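Local coordinates for protein 15-O-acetyltransferase (Fusarium sporotrichioides, PDB 3FOT) that transfers an acetyl group to the 15-hydroxyl of trichothecene intermediates in the biosynthesis of mycotoxins such as T-2 toxin, at residues Q30-G35 with P103-Y108; G35-V40 with F353-Q358; A312-A317 with Q508-F513. All coordinates share one frame; numbering follows the deposited sequence.

Contact 1 of 3, residues Q30-G35 with P103-Y108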
# COMPACT_ATOMS: atom_id res chain seq x y z
N GLN A 30 11.86 -10.33 18.79
CA GLN A 30 10.48 -9.96 18.66
C GLN A 30 10.26 -8.51 19.08
O GLN A 30 11.06 -7.93 19.82
CB GLN A 30 9.57 -10.91 19.45
CG GLN A 30 9.63 -10.75 20.97
CD GLN A 30 8.74 -11.76 21.70
OE1 GLN A 30 8.28 -12.75 21.13
NE2 GLN A 30 8.52 -11.51 22.98
N ARG A 31 9.18 -7.93 18.57
CA ARG A 31 8.77 -6.61 19.06
C ARG A 31 7.26 -6.45 19.06
O ARG A 31 6.55 -7.03 18.21
CB ARG A 31 9.43 -5.47 18.27
CG ARG A 31 8.93 -5.34 16.85
CD ARG A 31 9.70 -4.24 16.10
NE ARG A 31 9.30 -4.21 14.68
CZ ARG A 31 8.22 -3.58 14.22
NH1 ARG A 31 7.95 -3.62 12.91
NH2 ARG A 31 7.40 -2.93 15.05
N ARG A 32 6.77 -5.66 20.03
CA ARG A 32 5.37 -5.26 20.03
C ARG A 32 5.16 -4.24 18.91
O ARG A 32 5.90 -3.27 18.80
CB ARG A 32 4.96 -4.68 21.39
CG ARG A 32 3.49 -4.30 21.49
CD ARG A 32 2.57 -5.51 21.58
NE ARG A 32 2.94 -6.40 22.69
CZ ARG A 32 2.20 -7.41 23.13
NH1 ARG A 32 1.03 -7.71 22.56
NH2 ARG A 32 2.64 -8.14 24.14
N CYS A 33 4.16 -4.47 18.07
CA CYS A 33 3.94 -3.58 16.94
C CYS A 33 3.38 -2.24 17.43
O CYS A 33 2.93 -2.13 18.59
CB CYS A 33 3.05 -4.25 15.88
SG CYS A 33 1.28 -4.10 16.16
N VAL A 34 3.43 -1.22 16.56
CA VAL A 34 3.15 0.17 16.98
C VAL A 34 2.46 0.94 15.87
O VAL A 34 2.69 0.68 14.69
CB VAL A 34 4.46 0.90 17.44
CG1 VAL A 34 5.50 1.04 16.30
CG2 VAL A 34 4.14 2.30 18.04
N GLY A 35 1.58 1.86 16.26
CA GLY A 35 0.98 2.77 15.30
C GLY A 35 0.13 2.03 14.30
O GLY A 35 -0.68 1.18 14.67
N PRO A 103 -2.31 -4.75 20.28
CA PRO A 103 -1.18 -4.80 19.34
C PRO A 103 -0.57 -6.19 19.14
O PRO A 103 -0.29 -6.93 20.11
CB PRO A 103 -0.19 -3.76 19.89
CG PRO A 103 -0.59 -3.56 21.33
CD PRO A 103 -2.02 -3.87 21.44
N ALA A 104 -0.44 -6.54 17.87
CA ALA A 104 0.22 -7.77 17.44
C ALA A 104 1.68 -7.80 17.86
O ALA A 104 2.30 -6.77 18.13
CB ALA A 104 0.16 -7.86 15.92
N ILE A 105 2.25 -9.01 17.87
CA ILE A 105 3.68 -9.16 18.14
C ILE A 105 4.36 -9.62 16.86
O ILE A 105 3.90 -10.53 16.20
CB ILE A 105 3.92 -10.19 19.27
CG1 ILE A 105 3.21 -9.75 20.56
CG2 ILE A 105 5.44 -10.42 19.49
CD1 ILE A 105 3.04 -10.92 21.57
N ILE A 106 5.44 -8.95 16.50
CA ILE A 106 6.17 -9.28 15.27
C ILE A 106 7.44 -10.02 15.65
O ILE A 106 8.26 -9.52 16.43
CB ILE A 106 6.55 -8.01 14.46
CG1 ILE A 106 5.27 -7.34 13.93
CG2 ILE A 106 7.56 -8.35 13.33
CD1 ILE A 106 5.45 -5.94 13.33
N THR A 107 7.63 -11.20 15.07
CA THR A 107 8.82 -12.00 15.39
C THR A 107 9.67 -12.22 14.14
O THR A 107 9.12 -12.42 13.06
CB THR A 107 8.40 -13.34 16.02
OG1 THR A 107 7.75 -13.09 17.27
CG2 THR A 107 9.60 -14.25 16.25
N TYR A 108 10.99 -12.17 14.30
CA TYR A 108 11.89 -12.63 13.25
C TYR A 108 12.85 -13.69 13.80
O TYR A 108 13.45 -13.49 14.87
CB TYR A 108 12.71 -11.49 12.60
CG TYR A 108 13.58 -12.08 11.51
CD1 TYR A 108 13.02 -12.46 10.29
CD2 TYR A 108 14.95 -12.33 11.74
CE1 TYR A 108 13.77 -13.07 9.30
CE2 TYR A 108 15.73 -12.94 10.74
CZ TYR A 108 15.12 -13.31 9.53
OH TYR A 108 15.87 -13.91 8.55
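Arg32 reaches across the strand pairing to grip the backbone of Pro103 and to lie against Ile105. Its CB leaves the strand on the same face as Ile105; with CG anti to the backbone N (chi1 -177°) and bends at the next two torsions, the chain then folds over toward the partner segment. CG and CD pass beside the CB-CG side of the proline ring, CD lying 3.7 Å from Pro103 CB. Beyond CD the guanidinium lies flat over Ile105, with CG1 beneath its centre at 3.6 Å from CZ, and NH2 meets Ile105 CD1. At the tip, NH1 donates in the guanidinium plane to Pro103 O (2.9 Å, 153° at the hydrogen), while NH2 forms a salt bridge with Asp99. Long and flat, arginine suits this partly exposed face: the apolar residues are shielded while the charge stays paired.

Antiparallel bridges underlie this. Arg31 and Ile106 form a hydrogen-bonded pair, Arg31 N to Ile106 O and Ile106 N to Arg31 O both at 2.8 Å; one more backbone bond, Cys33 N to Ala104 O (3.0 Å), follows next to the paired strands. On the buried face, Ile106 CD1 packs over the Arg31 guanidinium, 3.4 Å from NH1, whose salt-bridge partner is Glu37.

Strands 28-32 and 105-109 are the middle strands of a four-stranded antiparallel sheet, flanked by 20-21 and 95-97, and helix 36-41 lies against the face carrying Ile106.

Contact 2 of 3, residues G35-V40 with F353-Q358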
# COMPACT_ATOMS: atom_id res chain seq x y z
N GLY A 35 1.58 1.86 16.26
CA GLY A 35 0.98 2.77 15.30
C GLY A 35 0.13 2.03 14.30
O GLY A 35 -0.68 1.18 14.67
N ALA A 36 0.28 2.37 13.02
CA ALA A 36 -0.55 1.77 11.97
C ALA A 36 -0.43 0.25 11.92
O ALA A 36 -1.37 -0.45 11.50
CB ALA A 36 -0.23 2.37 10.62
N GLU A 37 0.70 -0.28 12.38
CA GLU A 37 0.82 -1.76 12.50
C GLU A 37 -0.28 -2.36 13.35
O GLU A 37 -0.81 -3.41 13.01
CB GLU A 37 2.19 -2.14 13.09
CG GLU A 37 3.37 -1.84 12.18
CD GLU A 37 4.72 -2.03 12.86
OE1 GLU A 37 4.75 -2.09 14.11
OE2 GLU A 37 5.74 -2.09 12.14
N ALA A 38 -0.62 -1.70 14.45
CA ALA A 38 -1.61 -2.21 15.39
C ALA A 38 -3.00 -2.27 14.76
O ALA A 38 -3.81 -3.12 15.11
CB ALA A 38 -1.61 -1.35 16.66
N ILE A 39 -3.28 -1.34 13.84
CA ILE A 39 -4.55 -1.35 13.11
C ILE A 39 -4.63 -2.60 12.23
O ILE A 39 -5.56 -3.42 12.36
CB ILE A 39 -4.75 -0.06 12.24
CG1 ILE A 39 -4.82 1.18 13.11
CG2 ILE A 39 -6.07 -0.17 11.47
CD1 ILE A 39 -4.74 2.50 12.33
N VAL A 40 -3.65 -2.77 11.33
CA VAL A 40 -3.70 -3.88 10.39
C VAL A 40 -3.44 -5.24 11.05
O VAL A 40 -3.83 -6.28 10.51
CB VAL A 40 -2.76 -3.67 9.15
CG1 VAL A 40 -3.13 -2.33 8.45
CG2 VAL A 40 -1.29 -3.63 9.57
N PHE A 353 13.90 2.01 4.58
CA PHE A 353 13.01 1.59 5.66
C PHE A 353 11.84 0.83 5.06
O PHE A 353 11.08 1.39 4.27
CB PHE A 353 12.47 2.79 6.46
CG PHE A 353 11.91 2.42 7.82
CD1 PHE A 353 12.75 2.37 8.94
CD2 PHE A 353 10.57 2.08 7.97
CE1 PHE A 353 12.24 2.02 10.19
CE2 PHE A 353 10.05 1.74 9.23
CZ PHE A 353 10.90 1.69 10.34
N TYR A 354 11.72 -0.45 5.42
CA TYR A 354 10.75 -1.35 4.77
C TYR A 354 9.53 -1.66 5.62
O TYR A 354 8.48 -2.00 5.08
CB TYR A 354 11.45 -2.67 4.37
CG TYR A 354 12.31 -2.51 3.14
CD1 TYR A 354 13.47 -1.73 3.17
CD2 TYR A 354 11.96 -3.12 1.94
CE1 TYR A 354 14.25 -1.55 2.05
CE2 TYR A 354 12.76 -2.98 0.80
CZ TYR A 354 13.90 -2.19 0.86
OH TYR A 354 14.69 -2.02 -0.24
N ALA A 355 9.65 -1.56 6.94
CA ALA A 355 8.49 -1.75 7.82
C ALA A 355 7.52 -0.55 7.66
O ALA A 355 7.87 0.44 7.01
CB ALA A 355 8.93 -1.91 9.28
N MET A 356 6.32 -0.67 8.23
CA MET A 356 5.33 0.41 8.21
C MET A 356 5.97 1.69 8.72
O MET A 356 6.60 1.68 9.77
CB MET A 356 4.17 0.06 9.14
CG MET A 356 3.07 1.05 9.17
SD MET A 356 1.77 0.65 7.99
CE MET A 356 1.18 -0.93 8.61
N CYS A 357 5.78 2.78 7.99
CA CYS A 357 6.22 4.08 8.48
C CYS A 357 5.20 5.10 7.99
O CYS A 357 5.38 5.74 6.96
CB CYS A 357 7.64 4.42 8.01
SG CYS A 357 8.17 6.00 8.81
N GLN A 358 4.10 5.18 8.73
CA GLN A 358 2.95 5.98 8.33
C GLN A 358 2.55 6.93 9.44
O GLN A 358 2.74 6.64 10.62
CB GLN A 358 1.75 5.09 8.01
CG GLN A 358 2.02 4.16 6.80
CD GLN A 358 1.92 4.92 5.50
OE1 GLN A 358 0.89 5.55 5.23
NE2 GLN A 358 2.98 4.87 4.68
O HOH W 1 1.45 4.99 12.58
O HOH W 2 5.80 -3.19 9.77
O HOH W 3 6.99 0.31 12.16
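Met356 sends CG anti to its backbone N (chi1 -178°), then turns twice, at chi2 (93°) and chi3, and this hooked path lays it along the first turn of helix 36-41. CB meets Glu37 CG at 3.7 Å, where the two side chains pass alongside, running in opposite senses. SD rests on Ala36 CB, also at 3.7 Å, and CE ends tip to tip with Val40 CG2 (3.8 Å). A flexible, unbranched thioether can follow such a curved surface, and the small alanine lets it come close to the helix.

The contact brings residues 35-40 against the loop that leads into strand 358-365, beside the HXXXD segment of this BAHD-superfamily enzyme. Met356 also touches His186, and Gln358 NE2 and Cys357 N both bond to Asp190; His186 and Asp190 are the two ends of the HXXXD signature of the superfamily. Ala36 packs on His414, which binds 15-deacetylcalonectrin.

No direct hydrogen bond crosses the interface; its polar links run through water. Glu37 OE2 accepts from two waters, at 2.6 and 2.7 Å, one of which accepts from Met356 N while the other donates to Met356 O. With the salt bridge from Arg31, three partners hold that buried oxygen, and OE1 takes the backbone N of Val34, so the carboxylate is fixed at both oxygens and its negative charge is probably stabilised. Glutamate has the length to extend from the helix to this site. A third water accepts from Ala36 N and donates to Gln358 O (2.9 Å to each).

Contact 3 of 3, residues A312-A317 with Q508-F513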
# COMPACT_ATOMS: atom_id res chain seq x y z
N ALA A 312 -9.50 16.62 -4.73
CA ALA A 312 -10.48 17.62 -5.11
C ALA A 312 -11.64 16.99 -5.92
O ALA A 312 -12.83 17.24 -5.65
CB ALA A 312 -9.80 18.73 -5.91
N ALA A 313 -11.28 16.17 -6.91
CA ALA A 313 -12.25 15.56 -7.80
C ALA A 313 -13.15 14.56 -7.04
O ALA A 313 -14.36 14.44 -7.31
CB ALA A 313 -11.51 14.88 -8.97
N ILE A 314 -12.54 13.87 -6.08
CA ILE A 314 -13.27 12.98 -5.18
C ILE A 314 -14.40 13.72 -4.46
O ILE A 314 -15.54 13.24 -4.40
CB ILE A 314 -12.30 12.29 -4.18
CG1 ILE A 314 -11.52 11.22 -4.97
CG2 ILE A 314 -13.04 11.71 -2.96
CD1 ILE A 314 -10.27 10.67 -4.23
N VAL A 315 -14.05 14.89 -3.93
CA VAL A 315 -15.00 15.75 -3.21
C VAL A 315 -16.08 16.30 -4.14
O VAL A 315 -17.28 16.18 -3.84
CB VAL A 315 -14.26 16.83 -2.41
CG1 VAL A 315 -15.23 17.87 -1.83
CG2 VAL A 315 -13.53 16.14 -1.26
N LEU A 316 -15.69 16.82 -5.30
CA LEU A 316 -16.69 17.30 -6.27
C LEU A 316 -17.62 16.18 -6.74
O LEU A 316 -18.84 16.39 -6.88
CB LEU A 316 -16.04 17.99 -7.49
CG LEU A 316 -15.85 19.53 -7.38
CD1 LEU A 316 -15.06 19.94 -6.16
CD2 LEU A 316 -15.18 20.10 -8.63
N ALA A 317 -17.07 14.99 -6.95
CA ALA A 317 -17.88 13.83 -7.36
C ALA A 317 -18.85 13.44 -6.23
O ALA A 317 -20.00 13.07 -6.47
CB ALA A 317 -16.98 12.63 -7.74
N GLN A 508 -15.90 7.08 -12.57
CA GLN A 508 -15.97 7.82 -13.84
C GLN A 508 -16.21 9.32 -13.61
O GLN A 508 -15.69 10.18 -14.35
CB GLN A 508 -17.06 7.23 -14.75
CG GLN A 508 -16.67 5.85 -15.35
CD GLN A 508 -15.25 5.86 -15.94
OE1 GLN A 508 -14.33 5.19 -15.43
NE2 GLN A 508 -15.05 6.66 -16.99
N SER A 509 -17.00 9.63 -12.59
CA SER A 509 -17.26 11.02 -12.22
C SER A 509 -15.97 11.72 -11.78
O SER A 509 -15.69 12.87 -12.18
CB SER A 509 -18.31 11.09 -11.09
OG SER A 509 -18.59 12.46 -10.76
N ILE A 510 -15.20 11.04 -10.93
CA ILE A 510 -13.93 11.56 -10.47
C ILE A 510 -13.03 11.80 -11.66
O ILE A 510 -12.45 12.88 -11.79
CB ILE A 510 -13.21 10.56 -9.53
CG1 ILE A 510 -14.01 10.36 -8.24
CG2 ILE A 510 -11.78 11.01 -9.25
CD1 ILE A 510 -13.62 9.04 -7.53
N VAL A 511 -12.93 10.80 -12.54
CA VAL A 511 -12.06 10.91 -13.73
C VAL A 511 -12.48 12.09 -14.63
O VAL A 511 -11.63 12.86 -15.11
CB VAL A 511 -12.03 9.58 -14.53
CG1 VAL A 511 -11.33 9.77 -15.88
CG2 VAL A 511 -11.32 8.48 -13.73
N GLU A 512 -13.79 12.22 -14.86
CA GLU A 512 -14.31 13.32 -15.65
C GLU A 512 -13.91 14.69 -15.09
O GLU A 512 -13.51 15.59 -15.85
CB GLU A 512 -15.83 13.20 -15.80
CG GLU A 512 -16.39 14.14 -16.87
CD GLU A 512 -17.89 13.99 -17.09
OE1 GLU A 512 -18.50 13.05 -16.51
OE2 GLU A 512 -18.45 14.83 -17.83
N PHE A 513 -14.02 14.88 -13.77
CA PHE A 513 -13.58 16.16 -13.19
C PHE A 513 -12.08 16.40 -13.34
O PHE A 513 -11.65 17.51 -13.63
CB PHE A 513 -13.97 16.28 -11.71
CG PHE A 513 -15.42 16.58 -11.48
CD1 PHE A 513 -16.03 17.71 -12.06
CD2 PHE A 513 -16.18 15.76 -10.62
CE1 PHE A 513 -17.38 18.02 -11.81
CE2 PHE A 513 -17.54 16.06 -10.37
CZ PHE A 513 -18.14 17.18 -10.97
O HOH W 4 -20.56 12.19 -9.07
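Ile510 is the central bump of this helix pair, seated against the hollow framed by Ala313, Ile314 and Ala317. Its branches divide the work: CG2 lies 3.9 Å from Ala313 CB, CG1 fits 3.8 Å from Ala317 CB, and CD1 runs alongside Ile314 CG1. The two alanines, one turn apart, make the hollow by ending at CB, and the axes of the two six-residue segments approach to 8.3 Å at an angle of 122°. So close is the fit that Ala313 CB lies 3.6 Å from the backbone Ile510 O.

One turn on, Phe513 supplies the second bump. Its CB abuts Ala313 CB, and the ring slides beside the backbone joining Leu316 to Ala317. Leu316 CB sits over one face of the ring, 4.0 Å from the centroid and 19° off the normal, a CH-pi contact.

In this CoA-dependent acyltransferase fold, helix 500-516 follows strand 486-494 and lies between helix 306-321 and strand 277-283, where Val511 packs on His282; Leu316, on helix 306-321, also touches Leu386 of helix 379-401. Phe513 stacks on His375, whose NE2 is hydrogen-bonded to Ser509 OG.

Small Ser509 holds OG anti to the backbone N (chi1 -178°), which brings it to 3.4 Å from Ala317 CB at one side of the hollow. There its hydroxyl donates to a water (2.6 Å), which in turn donates to Ala317 O.

Contacts 1 and 2 are neighbours, their centres 10 Å apart; they touch through side chains and share Gly35, for strand 28-32 of the small antiparallel sheet is followed, after a short turn, by helix 36-41. Together they connect the sheet to the surroundings of the substrate-binding His414. Contact 3 stands apart, across the chain's centre from contact 1, with centres 39 Å from contact 1 and 30 Å from contact 2. Along the chain, contact 1 closes before contact 3 opens, but contact 2 crosses both: residues 35-40 precede 103-108 and 353-358 follow it, and 353-358 fall between 312-317 and 508-513. Early, middle and C-terminal parts thus interlace in one compact enzyme.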